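Local coordinates for hypothetical protein TT1380 (Thermus thermophilus, PDB 1IUJ), which is of unknown function but belongs to the antibiotic biosynthesis monooxygenase family, may have monooxygenase activity, and binds zinc, at residues G79-P82 against K83-L87. Sequence-based numbering, arbitrary orientation.
Sequences GTLP and KEAFL
L81 meets two residues that follow it by four and five positions, A85 and F86. CB of L81 lies 3.7 Å from CZ of the F86 ring, and the two side chains cross at about a right angle. One branch, CD1 of L81, reaches the methyl CB of A85 at 4.1 Å. L81 also packs on Q17 and A21 of helix 15-29, which ties the loop to that helix. P82 comes next and supplies the polar link. O of P82 accepts a hydrogen bond from backbone N of A85 at 2.9 Å. The bond is fairly straight, 160° at the hydrogen, but the donor sits well above the carbonyl plane. CE2 of F86 comes within 3.5 Å of O of P82. The F86 CG lies beside the backbone N (chi1 -51°), which carries the ring toward L81 and the carbonyl of P82. A85 CB then rests against one ring face, toward the rim. On the proline ring, CG of P82 packs against A85 CB at 4.2 Å. CB of P82 is touched by OE2 of E84, whose chain bends at chi2 to bring the carboxylate back to the proline. P82 and A85 both lean on Y14. A second backbone bond, F86 N to K83 O, continues the turn. The P82 O to A85 N bond is the i to i+3 link of a short 3-10 turn, here at 83-85, between helix 69-74 and strand 91-100 of this ferredoxin-like, dimeric alpha-beta barrel-type fold.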
# COMPACT_ATOMS: atom_id res chain seq x y z
N GLY B 79 -14.98 10.65 13.49
CA GLY B 79 -15.98 11.53 14.04
C GLY B 79 -15.68 11.66 15.53
O GLY B 79 -15.75 12.76 16.08
N THR B 80 -15.34 10.53 16.17
CA THR B 80 -15.04 10.54 17.61
C THR B 80 -13.61 10.99 17.88
O THR B 80 -13.32 11.47 18.98
CB THR B 80 -15.32 9.17 18.32
OG1 THR B 80 -14.47 8.14 17.80
CG2 THR B 80 -16.73 8.65 18.05
N LEU B 81 -12.72 10.83 16.90
CA LEU B 81 -11.36 11.35 17.02
C LEU B 81 -11.36 12.87 16.85
O LEU B 81 -11.82 13.38 15.82
CB LEU B 81 -10.42 10.71 15.99
CG LEU B 81 -9.61 9.44 16.30
CD1 LEU B 81 -8.67 9.62 17.49
CD2 LEU B 81 -10.47 8.19 16.46
N PRO B 82 -10.83 13.59 17.83
CA PRO B 82 -10.78 15.05 17.76
C PRO B 82 -9.98 15.57 16.57
O PRO B 82 -9.04 14.90 16.13
CB PRO B 82 -10.09 15.44 19.08
CG PRO B 82 -9.38 14.22 19.51
CD PRO B 82 -10.24 13.06 19.08
N LYS B 83 -10.34 16.74 16.03
CA LYS B 83 -9.56 17.33 14.93
C LYS B 83 -8.08 17.42 15.27
O LYS B 83 -7.21 17.29 14.40
CB LYS B 83 -10.09 18.72 14.56
CG LYS B 83 -10.32 18.90 13.07
CD LYS B 83 -9.35 19.87 12.42
CE LYS B 83 -9.66 20.01 10.93
NZ LYS B 83 -9.29 21.33 10.34
N GLU B 84 -7.79 17.63 16.55
CA GLU B 84 -6.43 17.81 17.04
C GLU B 84 -5.58 16.56 16.91
O GLU B 84 -4.36 16.64 16.98
CB GLU B 84 -6.47 18.26 18.50
CG GLU B 84 -7.06 19.65 18.71
CD GLU B 84 -8.58 19.70 18.72
OE1 GLU B 84 -9.11 20.82 18.87
OE2 GLU B 84 -9.24 18.65 18.58
N ALA B 85 -6.22 15.41 16.73
CA ALA B 85 -5.53 14.13 16.63
C ALA B 85 -4.68 14.06 15.35
O ALA B 85 -3.78 13.23 15.26
CB ALA B 85 -6.50 12.97 16.66
N PHE B 86 -4.99 14.91 14.39
CA PHE B 86 -4.39 14.80 13.06
C PHE B 86 -3.50 15.97 12.68
O PHE B 86 -3.81 17.13 13.02
CB PHE B 86 -5.49 14.60 12.02
CG PHE B 86 -6.45 13.49 12.37
CD1 PHE B 86 -6.16 12.17 12.06
CD2 PHE B 86 -7.65 13.78 13.04
CE1 PHE B 86 -7.04 11.13 12.37
CE2 PHE B 86 -8.53 12.76 13.38
CZ PHE B 86 -8.24 11.42 13.06
N LEU B 87 -2.42 15.70 11.96
CA LEU B 87 -1.56 16.79 11.51
C LEU B 87 -2.07 17.55 10.27
O LEU B 87 -1.56 18.62 9.94
CB LEU B 87 -0.15 16.30 11.23
CG LEU B 87 0.71 15.62 12.28
CD1 LEU B 87 2.01 15.20 11.62
CD2 LEU B 87 0.99 16.50 13.50